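Local coordinates for BamaA.19900.a (Balamuthia mandrillaris, PDB 6VZZ), which probably phosphorylates glucose to glucose 6-phosphate with ATP, acting as a glucokinase of the actin-like ATPase clan, at residues 39-44 / 134-139; 49-54 / 380-385; 150-155 / 386-391; 63-68 / 80-85. All blocks are in the same frame, centred on the assembly; numbering follows the deposited sequence.

Contact 1: 39-44 / 134-139; sequences VGVDIG and FLFPPT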
loop_
_atom_site.group_PDB
_atom_site.type_symbol
_atom_site.label_atom_id
_atom_site.label_comp_id
_atom_site.label_asym_id
_atom_site.label_seq_id
_atom_site.Cartn_x
_atom_site.Cartn_y
_atom_site.Cartn_z
ATOM N N VAL A 39 5.074 18.571 -24.559
ATOM C CA VAL A 39 4.270 17.452 -25.040
ATOM C C VAL A 39 3.817 16.612 -23.857
ATOM O O VAL A 39 4.618 16.287 -22.975
ATOM C CB VAL A 39 5.054 16.578 -26.039
ATOM C CG1 VAL A 39 4.227 15.350 -26.442
ATOM C CG2 VAL A 39 5.449 17.384 -27.257
ATOM N N GLY A 40 2.544 16.251 -23.843
ATOM C CA GLY A 40 2.023 15.320 -22.854
ATOM C C GLY A 40 1.272 14.198 -23.535
ATOM O O GLY A 40 0.549 14.420 -24.508
ATOM N N VAL A 41 1.450 12.981 -23.018
ATOM C CA VAL A 41 0.854 11.791 -23.615
ATOM C C VAL A 41 0.199 10.953 -22.528
ATOM O O VAL A 41 0.796 10.718 -21.470
ATOM C CB VAL A 41 1.883 10.942 -24.383
ATOM C CG1 VAL A 41 1.180 9.809 -25.134
ATOM C CG2 VAL A 41 2.657 11.806 -25.338
ATOM N N ASP A 42 -1.024 10.495 -22.801
ATOM C CA ASP A 42 -1.773 9.574 -21.949
ATOM C C ASP A 42 -1.890 8.261 -22.717
ATOM O O ASP A 42 -2.725 8.133 -23.618
ATOM C CB ASP A 42 -3.142 10.157 -21.606
ATOM C CG ASP A 42 -4.041 9.170 -20.860
ATOM O OD1 ASP A 42 -3.541 8.142 -20.350
ATOM O OD2 ASP A 42 -5.263 9.431 -20.775
ATOM N N ILE A 43 -1.047 7.290 -22.380
ATOM C CA ILE A 43 -1.072 5.984 -23.031
ATOM C C ILE A 43 -1.937 5.071 -22.173
ATOM O O ILE A 43 -1.498 4.570 -21.134
ATOM C CB ILE A 43 0.331 5.411 -23.223
ATOM C CG1 ILE A 43 1.173 6.330 -24.105
ATOM C CG2 ILE A 43 0.237 4.028 -23.833
ATOM C CD1 ILE A 43 2.627 5.878 -24.245
ATOM N N GLY A 44 -3.187 4.865 -22.599
ATOM C CA GLY A 44 -4.064 3.932 -21.924
ATOM C C GLY A 44 -3.983 2.540 -22.522
ATOM O O GLY A 44 -3.333 2.296 -23.534
ATOM N N PHE A 134 11.526 15.259 -32.446
ATOM C CA PHE A 134 10.819 16.532 -32.519
ATOM C C PHE A 134 9.887 16.727 -31.324
ATOM O O PHE A 134 9.885 17.791 -30.696
ATOM C CB PHE A 134 10.042 16.641 -33.828
ATOM C CG PHE A 134 9.328 17.948 -33.987
ATOM C CD1 PHE A 134 9.971 19.038 -34.538
ATOM C CD2 PHE A 134 8.018 18.096 -33.558
ATOM C CE1 PHE A 134 9.327 20.244 -34.667
ATOM C CE2 PHE A 134 7.374 19.300 -33.682
ATOM C CZ PHE A 134 8.029 20.377 -34.240
ATOM N N LEU A 135 9.083 15.719 -30.994
ATOM C CA LEU A 135 8.161 15.863 -29.876
ATOM C C LEU A 135 8.737 15.360 -28.570
ATOM O O LEU A 135 8.198 15.685 -27.507
ATOM C CB LEU A 135 6.845 15.116 -30.137
ATOM C CG LEU A 135 5.910 15.625 -31.228
ATOM C CD1 LEU A 135 4.605 14.848 -31.199
ATOM C CD2 LEU A 135 5.650 17.110 -31.075
ATOM N N PHE A 136 9.808 14.578 -28.618
ATOM C CA PHE A 136 10.335 13.892 -27.440
ATOM C C PHE A 136 11.832 14.143 -27.371
ATOM O O PHE A 136 12.634 13.275 -27.733
ATOM C CB PHE A 136 9.996 12.402 -27.485
ATOM C CG PHE A 136 8.530 12.139 -27.649
ATOM C CD1 PHE A 136 7.671 12.194 -26.555
ATOM C CD2 PHE A 136 7.995 11.876 -28.904
ATOM C CE1 PHE A 136 6.308 11.975 -26.707
ATOM C CE2 PHE A 136 6.634 11.651 -29.059
ATOM C CZ PHE A 136 5.791 11.704 -27.963
ATOM N N PRO A 137 12.240 15.323 -26.903
ATOM C CA PRO A 137 13.671 15.646 -26.812
ATOM C C PRO A 137 14.404 14.606 -25.988
ATOM O O PRO A 137 13.974 14.278 -24.870
ATOM C CB PRO A 137 13.684 17.017 -26.124
ATOM C CG PRO A 137 12.361 17.102 -25.418
ATOM C CD PRO A 137 11.395 16.353 -26.272
ATOM N N PRO A 138 15.499 14.052 -26.519
ATOM C CA PRO A 138 16.138 12.887 -25.876
ATOM C C PRO A 138 16.519 13.080 -24.415
ATOM O O PRO A 138 16.356 12.152 -23.609
ATOM C CB PRO A 138 17.369 12.664 -26.761
ATOM C CG PRO A 138 16.908 13.077 -28.109
ATOM C CD PRO A 138 16.024 14.282 -27.873
ATOM N N THR A 139 17.013 14.252 -24.039
ATOM C CA THR A 139 17.408 14.468 -22.657
ATOM C C THR A 139 16.291 15.052 -21.798
ATOM O O THR A 139 16.486 15.225 -20.592
ATOM C CB THR A 139 18.643 15.373 -22.611
ATOM O OG1 THR A 139 18.424 16.518 -23.442
ATOM C CG2 THR A 139 19.870 14.619 -23.128
#

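Contact 2: 49-54 / 380-385; sequences RLALAR and LNLHGA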
loop_
_atom_site.group_PDB
_atom_site.type_symbol
_atom_site.label_atom_id
_atom_site.label_comp_id
_atom_site.label_asym_id
_atom_site.label_seq_id
_atom_site.Cartn_x
_atom_site.Cartn_y
_atom_site.Cartn_z
ATOM N N ARG A 49 -3.767 9.426 -26.072
ATOM C CA ARG A 49 -4.033 10.822 -26.368
ATOM C C ARG A 49 -2.738 11.606 -26.255
ATOM O O ARG A 49 -1.866 11.278 -25.443
ATOM C CB ARG A 49 -5.079 11.391 -25.419
ATOM C CG ARG A 49 -6.433 10.732 -25.562
ATOM C CD ARG A 49 -7.383 11.157 -24.456
ATOM N NE ARG A 49 -8.780 10.921 -24.824
ATOM C CZ ARG A 49 -9.411 9.755 -24.679
ATOM N NH1 ARG A 49 -8.770 8.707 -24.171
ATOM N NH2 ARG A 49 -10.680 9.636 -25.046
ATOM N N LEU A 50 -2.605 12.635 -27.087
ATOM C CA LEU A 50 -1.420 13.476 -27.090
ATOM C C LEU A 50 -1.868 14.922 -27.045
ATOM O O LEU A 50 -2.863 15.288 -27.679
ATOM C CB LEU A 50 -0.541 13.217 -28.326
ATOM C CG LEU A 50 0.851 13.857 -28.355
ATOM C CD1 LEU A 50 1.842 12.959 -29.051
ATOM C CD2 LEU A 50 0.819 15.212 -29.025
ATOM N N ALA A 51 -1.137 15.742 -26.293
ATOM C CA ALA A 51 -1.504 17.137 -26.129
ATOM C C ALA A 51 -0.253 17.994 -26.042
ATOM O O ALA A 51 0.833 17.517 -25.703
ATOM C CB ALA A 51 -2.374 17.353 -24.885
ATOM N N LEU A 52 -0.430 19.276 -26.349
ATOM C CA LEU A 52 0.616 20.275 -26.243
ATOM C C LEU A 52 0.156 21.398 -25.326
ATOM O O LEU A 52 -1.040 21.698 -25.233
ATOM C CB LEU A 52 0.976 20.859 -27.605
ATOM C CG LEU A 52 1.169 19.892 -28.763
ATOM C CD1 LEU A 52 1.386 20.684 -30.042
ATOM C CD2 LEU A 52 2.327 18.930 -28.506
ATOM N N ALA A 53 1.117 22.016 -24.649
ATOM C CA ALA A 53 0.848 23.216 -23.872
ATOM C C ALA A 53 2.086 24.101 -23.906
ATOM O O ALA A 53 3.214 23.607 -23.819
ATOM C CB ALA A 53 0.459 22.888 -22.426
ATOM N N ARG A 54 1.871 25.404 -24.063
ATOM C CA ARG A 54 2.984 26.335 -24.048
ATOM C C ARG A 54 3.437 26.579 -22.613
ATOM O O ARG A 54 2.776 26.192 -21.650
ATOM C CB ARG A 54 2.598 27.653 -24.722
ATOM C CG ARG A 54 2.257 27.529 -26.197
ATOM C CD ARG A 54 1.629 28.803 -26.715
ATOM N NE ARG A 54 0.367 29.075 -26.042
ATOM C CZ ARG A 54 -0.327 30.202 -26.171
ATOM N NH1 ARG A 54 0.124 31.172 -26.954
ATOM N NH2 ARG A 54 -1.470 30.357 -25.506
ATOM N N LEU A 380 -7.056 14.259 -16.526
ATOM C CA LEU A 380 -6.121 14.594 -15.462
ATOM C C LEU A 380 -4.738 14.035 -15.751
ATOM O O LEU A 380 -3.738 14.623 -15.327
ATOM C CB LEU A 380 -6.653 14.074 -14.123
ATOM C CG LEU A 380 -7.829 14.851 -13.514
ATOM C CD1 LEU A 380 -8.438 14.083 -12.349
ATOM C CD2 LEU A 380 -7.389 16.226 -13.048
ATOM N N ASN A 381 -4.664 12.910 -16.468
ATOM C CA ASN A 381 -3.376 12.346 -16.854
ATOM C C ASN A 381 -2.580 13.324 -17.702
ATOM O O ASN A 381 -1.368 13.487 -17.503
ATOM C CB ASN A 381 -3.584 11.043 -17.624
ATOM C CG ASN A 381 -4.282 9.988 -16.799
ATOM O OD1 ASN A 381 -4.680 10.240 -15.658
ATOM N ND2 ASN A 381 -4.448 8.801 -17.371
ATOM N N LEU A 382 -3.242 13.968 -18.668
ATOM C CA LEU A 382 -2.548 14.904 -19.542
ATOM C C LEU A 382 -2.073 16.121 -18.767
ATOM O O LEU A 382 -0.954 16.598 -18.990
ATOM C CB LEU A 382 -3.450 15.326 -20.700
ATOM C CG LEU A 382 -3.763 14.261 -21.750
ATOM C CD1 LEU A 382 -4.744 14.823 -22.740
ATOM C CD2 LEU A 382 -2.495 13.810 -22.452
ATOM N N HIS A 383 -2.907 16.635 -17.853
ATOM C CA HIS A 383 -2.470 17.731 -16.996
ATOM C C HIS A 383 -1.235 17.330 -16.202
ATOM O O HIS A 383 -0.259 18.087 -16.130
ATOM C CB HIS A 383 -3.594 18.162 -16.048
ATOM C CG HIS A 383 -4.620 19.049 -16.681
ATOM N ND1 HIS A 383 -5.842 18.583 -17.115
ATOM C CD2 HIS A 383 -4.612 20.376 -16.943
ATOM C CE1 HIS A 383 -6.543 19.584 -17.618
ATOM N NE2 HIS A 383 -5.817 20.682 -17.529
ATOM N N GLY A 384 -1.260 16.133 -15.608
ATOM C CA GLY A 384 -0.122 15.668 -14.832
ATOM C C GLY A 384 1.125 15.516 -15.679
ATOM O O GLY A 384 2.203 15.999 -15.317
ATOM N N ALA A 385 0.988 14.864 -16.836
ATOM C CA ALA A 385 2.135 14.701 -17.722
ATOM C C ALA A 385 2.704 16.050 -18.132
ATOM O O ALA A 385 3.928 16.211 -18.221
ATOM C CB ALA A 385 1.748 13.886 -18.953
#

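Contact 3: 150-155 / 386-391; sequences TCYGVS and LYVARG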
loop_
_atom_site.group_PDB
_atom_site.type_symbol
_atom_site.label_atom_id
_atom_site.label_comp_id
_atom_site.label_asym_id
_atom_site.label_seq_id
_atom_site.Cartn_x
_atom_site.Cartn_y
_atom_site.Cartn_z
ATOM N N THR A 150 -2.223 11.134 -13.016
ATOM C CA THR A 150 -3.469 11.628 -12.436
ATOM C C THR A 150 -3.198 12.409 -11.160
ATOM O O THR A 150 -3.736 13.505 -10.957
ATOM C CB THR A 150 -4.417 10.461 -12.144
ATOM O OG1 THR A 150 -4.706 9.747 -13.354
ATOM C CG2 THR A 150 -5.710 10.966 -11.532
ATOM N N CYS A 151 -2.346 11.862 -10.292
ATOM C CA CYS A 151 -2.066 12.535 -9.031
ATOM C C CYS A 151 -1.439 13.907 -9.256
ATOM O O CYS A 151 -1.827 14.883 -8.597
ATOM C CB CYS A 151 -1.181 11.652 -8.159
ATOM S SG CYS A 151 -2.033 10.132 -7.683
ATOM N N TYR A 152 -0.481 14.015 -10.184
ATOM C CA TYR A 152 0.097 15.329 -10.450
ATOM C C TYR A 152 -0.962 16.287 -10.974
ATOM O O TYR A 152 -0.968 17.474 -10.622
ATOM C CB TYR A 152 1.262 15.219 -11.432
ATOM C CG TYR A 152 2.504 14.638 -10.814
ATOM C CD1 TYR A 152 3.214 15.343 -9.842
ATOM C CD2 TYR A 152 2.970 13.387 -11.191
ATOM C CE1 TYR A 152 4.360 14.816 -9.271
ATOM C CE2 TYR A 152 4.106 12.844 -10.617
ATOM C CZ TYR A 152 4.797 13.564 -9.663
ATOM O OH TYR A 152 5.927 13.030 -9.098
ATOM N N GLY A 153 -1.882 15.783 -11.795
ATOM C CA GLY A 153 -2.995 16.609 -12.223
ATOM C C GLY A 153 -3.856 17.059 -11.061
ATOM O O GLY A 153 -4.216 18.236 -10.957
ATOM N N VAL A 154 -4.204 16.120 -10.173
ATOM C CA VAL A 154 -5.001 16.452 -8.995
ATOM C C VAL A 154 -4.267 17.465 -8.134
ATOM O O VAL A 154 -4.829 18.496 -7.744
ATOM C CB VAL A 154 -5.337 15.185 -8.192
ATOM C CG1 VAL A 154 -5.966 15.565 -6.866
ATOM C CG2 VAL A 154 -6.255 14.281 -8.981
ATOM N N SER A 155 -2.994 17.185 -7.830
ATOM C CA SER A 155 -2.215 18.082 -6.985
ATOM C C SER A 155 -2.118 19.467 -7.606
ATOM O O SER A 155 -2.233 20.484 -6.909
ATOM C CB SER A 155 -0.824 17.499 -6.750
ATOM O OG SER A 155 -0.005 18.406 -6.019
ATOM N N LEU A 386 1.835 17.034 -18.380
ATOM C CA LEU A 386 2.324 18.346 -18.788
ATOM C C LEU A 386 2.973 19.088 -17.627
ATOM O O LEU A 386 3.873 19.903 -17.840
ATOM C CB LEU A 386 1.191 19.170 -19.395
ATOM C CG LEU A 386 0.822 18.786 -20.826
ATOM C CD1 LEU A 386 -0.463 19.461 -21.259
ATOM C CD2 LEU A 386 1.947 19.147 -21.782
ATOM N N TYR A 387 2.550 18.810 -16.396
ATOM C CA TYR A 387 3.248 19.367 -15.246
ATOM C C TYR A 387 4.669 18.813 -15.146
ATOM O O TYR A 387 5.628 19.571 -14.955
ATOM C CB TYR A 387 2.446 19.082 -13.980
ATOM C CG TYR A 387 3.176 19.387 -12.701
ATOM C CD1 TYR A 387 3.303 20.694 -12.245
ATOM C CD2 TYR A 387 3.730 18.365 -11.936
ATOM C CE1 TYR A 387 3.975 20.976 -11.067
ATOM C CE2 TYR A 387 4.401 18.633 -10.759
ATOM C CZ TYR A 387 4.521 19.939 -10.330
ATOM O OH TYR A 387 5.191 20.205 -9.163
ATOM N N VAL A 388 4.828 17.498 -15.308
ATOM C CA VAL A 388 6.152 16.885 -15.256
ATOM C C VAL A 388 7.024 17.342 -16.425
ATOM O O VAL A 388 8.222 17.601 -16.257
ATOM C CB VAL A 388 6.025 15.354 -15.234
ATOM C CG1 VAL A 388 7.410 14.728 -15.293
ATOM C CG2 VAL A 388 5.242 14.897 -14.004
ATOM N N ALA A 389 6.450 17.433 -17.628
ATOM C CA ALA A 389 7.250 17.755 -18.803
ATOM C C ALA A 389 7.947 19.099 -18.679
ATOM O O ALA A 389 8.950 19.332 -19.363
ATOM C CB ALA A 389 6.377 17.748 -20.056
ATOM N N ARG A 390 7.438 19.988 -17.826
ATOM C CA ARG A 390 8.035 21.306 -17.660
ATOM C C ARG A 390 9.300 21.282 -16.812
ATOM O O ARG A 390 10.059 22.258 -16.841
ATOM C CB ARG A 390 7.009 22.270 -17.059
ATOM C CG ARG A 390 5.872 22.598 -18.016
ATOM C CD ARG A 390 4.935 23.612 -17.405
ATOM N NE ARG A 390 4.073 24.252 -18.392
ATOM C CZ ARG A 390 2.813 23.899 -18.641
ATOM N NH1 ARG A 390 2.121 24.564 -19.553
ATOM N NH2 ARG A 390 2.236 22.896 -17.980
ATOM N N GLY A 391 9.558 20.198 -16.086
ATOM C CA GLY A 391 10.773 20.069 -15.302
ATOM C C GLY A 391 10.611 20.543 -13.872
ATOM O O GLY A 391 11.546 20.456 -13.072
ATOM O OXT GLY A 391 9.546 21.029 -13.480
#

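Contact 4: 63-68 / 80-85; sequences QVLKVK and DSVSDS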
loop_
_atom_site.group_PDB
_atom_site.type_symbol
_atom_site.label_atom_id
_atom_site.label_comp_id
_atom_site.label_asym_id
_atom_site.label_seq_id
_atom_site.Cartn_x
_atom_site.Cartn_y
_atom_site.Cartn_z
ATOM N N GLN A 63 -5.388 19.355 -27.184
ATOM C CA GLN A 63 -5.324 17.956 -27.587
ATOM C C GLN A 63 -5.205 17.898 -29.102
ATOM O O GLN A 63 -6.074 18.410 -29.809
ATOM C CB GLN A 63 -6.548 17.173 -27.116
ATOM C CG GLN A 63 -6.517 15.701 -27.593
ATOM C CD GLN A 63 -7.395 14.776 -26.765
ATOM O OE1 GLN A 63 -7.139 14.566 -25.580
ATOM N NE2 GLN A 63 -8.441 14.218 -27.387
ATOM N N VAL A 64 -4.139 17.280 -29.605
ATOM C CA VAL A 64 -3.936 17.275 -31.049
ATOM C C VAL A 64 -4.350 15.940 -31.656
ATOM O O VAL A 64 -4.825 15.905 -32.796
ATOM C CB VAL A 64 -2.487 17.624 -31.437
ATOM C CG1 VAL A 64 -1.948 18.741 -30.562
ATOM C CG2 VAL A 64 -1.602 16.415 -31.381
ATOM N N LEU A 65 -4.194 14.834 -30.928
ATOM C CA LEU A 65 -4.594 13.572 -31.531
ATOM C C LEU A 65 -4.868 12.513 -30.476
ATOM O O LEU A 65 -4.221 12.467 -29.430
ATOM C CB LEU A 65 -3.537 13.067 -32.518
ATOM C CG LEU A 65 -4.160 12.383 -33.750
ATOM C CD1 LEU A 65 -5.483 13.048 -34.150
ATOM C CD2 LEU A 65 -3.193 12.393 -34.926
ATOM N N LYS A 66 -5.842 11.662 -30.779
ATOM C CA LYS A 66 -6.120 10.453 -30.024
ATOM C C LYS A 66 -6.265 9.294 -31.001
ATOM O O LYS A 66 -6.639 9.482 -32.162
ATOM C CB LYS A 66 -7.390 10.584 -29.161
ATOM C CG LYS A 66 -8.700 10.676 -29.934
ATOM C CD LYS A 66 -9.903 10.481 -29.001
ATOM C CE LYS A 66 -11.220 10.462 -29.770
ATOM N NZ LYS A 66 -12.320 9.755 -29.021
ATOM N N VAL A 67 -5.960 8.091 -30.528
ATOM C CA VAL A 67 -5.902 6.923 -31.396
ATOM C C VAL A 67 -6.229 5.691 -30.563
ATOM O O VAL A 67 -5.986 5.659 -29.353
ATOM C CB VAL A 67 -4.510 6.827 -32.081
ATOM C CG1 VAL A 67 -3.414 6.587 -31.057
ATOM C CG2 VAL A 67 -4.488 5.746 -33.159
ATOM N N LYS A 68 -6.822 4.682 -31.205
ATOM C CA LYS A 68 -7.064 3.391 -30.565
ATOM C C LYS A 68 -5.872 2.489 -30.869
ATOM O O LYS A 68 -5.637 2.131 -32.027
ATOM C CB LYS A 68 -8.373 2.768 -31.041
ATOM N N ASP A 80 5.325 9.005 -34.735
ATOM C CA ASP A 80 6.001 9.487 -35.938
ATOM C C ASP A 80 5.069 10.344 -36.787
ATOM O O ASP A 80 5.423 11.453 -37.202
ATOM C CB ASP A 80 6.528 8.310 -36.767
ATOM C CG ASP A 80 7.699 7.587 -36.104
ATOM O OD1 ASP A 80 8.265 8.123 -35.125
ATOM O OD2 ASP A 80 8.056 6.475 -36.571
ATOM N N SER A 81 3.860 9.849 -37.041
ATOM C CA SER A 81 2.932 10.573 -37.904
ATOM C C SER A 81 2.560 11.923 -37.309
ATOM O O SER A 81 2.690 12.961 -37.967
ATOM C CB SER A 81 1.680 9.737 -38.141
ATOM O OG SER A 81 0.737 10.474 -38.885
ATOM N N VAL A 82 2.087 11.932 -36.061
ATOM C CA VAL A 82 1.640 13.188 -35.477
ATOM C C VAL A 82 2.816 14.116 -35.202
ATOM O O VAL A 82 2.643 15.337 -35.188
ATOM C CB VAL A 82 0.809 12.924 -34.209
ATOM C CG1 VAL A 82 1.709 12.590 -33.046
ATOM C CG2 VAL A 82 -0.045 14.125 -33.887
ATOM N N SER A 83 4.017 13.570 -35.007
ATOM C CA SER A 83 5.194 14.415 -34.848
ATOM C C SER A 83 5.480 15.189 -36.130
ATOM O O SER A 83 5.656 16.415 -36.103
ATOM C CB SER A 83 6.398 13.562 -34.446
ATOM O OG SER A 83 7.567 14.354 -34.309
ATOM N N ASP A 84 5.519 14.493 -37.266
ATOM C CA ASP A 84 5.736 15.181 -38.533
ATOM C C ASP A 84 4.646 16.210 -38.809
ATOM O O ASP A 84 4.929 17.272 -39.375
ATOM C CB ASP A 84 5.825 14.168 -39.672
ATOM C CG ASP A 84 7.128 13.413 -39.672
ATOM O OD1 ASP A 84 7.952 13.664 -38.774
ATOM O OD2 ASP A 84 7.343 12.574 -40.567
ATOM N N SER A 85 3.403 15.930 -38.401
ATOM C CA SER A 85 2.303 16.859 -38.649
ATOM C C SER A 85 2.471 18.148 -37.853
ATOM O O SER A 85 2.299 19.247 -38.394
ATOM C CB SER A 85 0.966 16.194 -38.320
ATOM O OG SER A 85 0.559 15.318 -39.360
#

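Contact 1: 39-44 / 134-139
Val39 overlaps two residues of the 134-139 loop, with a different methyl for each. Its CG2 lies against Leu135, 3.8 Å from Leu135 CD2, and also faces the carbonyl oxygen of Leu135. Its CG1 turns to the ring of Phe136, with Val39 CG1 4.0 Å from Phe136 CE1. The torsion explains the split. CG1 stands anti to the backbone N (chi1 175°), which puts CG2 on the side of that nitrogen. Each branch therefore faces its own partner. The Val39 and Leu135 side chains meet at about a right angle.

Val41 lies two residues further along the same strand, so it points to the same side of the sheet. Its CG2 comes to the edge of the Phe136 ring, near the ring plane, with Val41 CG2 3.9 Å from Phe136 CE1. Phe136 CZ is slightly further from the same methyl, at 4.1 Å from Val41 CG2. The CE1 corner of the ring is thus shared by the two valines, while Val39 approaches it obliquely.

Strand 37-43 is the middle strand of the five-stranded mixed sheet in the N-terminal domain, a sheet of the actin-like ATPase fold. The loop 134-139 precedes strand 141-145, which runs at one margin of that sheet, and it covers the side reached by Val39 and Val41. Phe136 also packs edge-to-face with Phe79 of helix 72-90. It rests on Ala97 and Leu99 of strand 96-101 as well. Leu135 reaches Ser83 of the same helix, and all four contact residues are buried.

Contact 2: 49-54 / 380-385
Leu382 points from its helix straight at the strand and meets it with both methyls. CD1 goes to Ala51, where Leu382 CD1 is 4.1 Å from Ala51 CB. CD2 goes to the backbone, where Leu382 CD2 is 4.0 Å from the carbonyl oxygen of Arg49. The fork of the leucine therefore spreads over two alternate residues of one strand. The side chain is extended beyond CB (chi2 175°), and its CG lies beside the backbone N (chi1 -70°), which carries the methyls out to the sheet.

Ala51 answers with a single methyl directed at the helix. Such a short side chain lets the helix come close: the CA atoms of Ala51 and Leu382 are 7.0 Å apart. Arg49 also sends its CB toward Leu382, but more loosely, with Arg49 CB 4.4 Å from Leu382 CD1. From there the arginine chain leads away, past Gln63 and Lys66 of the next strand. The guanidinium takes no part in the leucine contact. Leu50, between Ala51 and Arg49, faces the other side of the sheet.

The contact is helix-on-sheet packing in the actin-like fold. Helix 380-389, the last of the chain, covers one side of the five-stranded sheet. Leu382 also touches Asp42 of strand 37-43 and Gln63 of strand 62-68, so it spans the neighbours of strand 47-54 on both sides. Next to it, Asn381 ND2 hydrogen-bonds to Asp42 OD1, and Asn381 also neighbours Thr150. The latter belongs to helix 146-159, which packs across the terminal helix.

Contact 3: 150-155 / 386-391
Tyr152 packs on Tyr387 and Val388 where helix 146-159 crosses helix 380-389 steeply, between the two domains of the actin-like ATPase fold. The first helix begins at Asp146, a residue of the glucose pocket, and also touches strands of the large-domain sheet. The second covers the sheet of the N-terminal domain. Their contact here is at the surface.

The two tyrosines leave their helices differently. In Tyr152 the ring carbon CG lies beside the backbone N, opposite the carbonyl carbon (chi1 -74°). In Tyr387 it lies opposite the backbone N instead (chi1 170°). The rings end up nearly parallel, with planes at 29°, but slid well apart. Their centroids are 5.7 Å from each other, so there is little overlap of the faces. The closest atoms lie along one side of each ring, with Tyr152 CD1 3.6 Å from Tyr387 CE2. Tyr387 CD2 also reaches back to the root of the other side chain, 4.0 Å from Tyr152 CB.

Val388 lies over the Tyr152 face, while Tyr387 comes in obliquely beside it. The valine CG1 is trans to the backbone N, which puts CG2 over the ring in a CH-pi contact. Both partners lie on the same side of the Tyr152 plane. Val214 of strand 213-216 is a further neighbour of Tyr152, and Gly384, one turn before Val388, packs near the Tyr152 CB. The Val388 CG2 methyl stands 4.2 Å from the centroid of the Tyr152 ring, displaced toward the rim nearest CD2 and CE2.

Contact 4: 63-68 / 80-85
Val64, Leu65 and Val82 meet without any flat group: no ring, amide or carboxylate gives a face or an edge to this contact. It is made by methyls. Val82 CG2 is the common point, 3.7 Å from Val64 CG2 and likewise 3.7 Å from Leu65 CD2. It stands anti to the backbone N (chi1 78° for the other branch, CG1), and so leads out toward the strand. Val64 meets Val82 at about a right angle. Leu65 and Val82 run past each other in opposite directions.

Two consecutive strand residues would normally point to opposite sides. Here Val64 and Leu65 both face Leu50 of strand 47-54 in a classic beta bulge. The bulge lets both side chains turn to the helix. Strand 62-68, helix 72-90 and strand 96-101 form a beta-alpha-beta crossover, and this contact packs its helix on its first strand. Val64 also touches Ile86, and Leu65 touches Phe78, both on that helix.

The contact between the segments is wholly apolar. Van der Waals contacts have little directionality, so the fit depends on shape and burial rather than on polar pairing.

From the N terminus, strand 37-43 opens contact 1, strand 47-54 opens contact 2, and strand 62-68 opens contact 4. Contact 4 closes first, at 80-85, after a short turn and the first turns of helix 72-90, and lies within the spans of contacts 1 and 2. Contact 1 closes next, at 134-139. Contact 3 then opens on helix 146-159. The last helix closes contact 2 at 380-385 and contact 3 at 386-391, so contact 2 crosses both contact 1 and contact 3. Contacts 1 and 4 join the sheet to the loop and helix on one side. Contact 2 brings the terminal helix onto the sheet, and contact 3 ties that helix to helix 146-159.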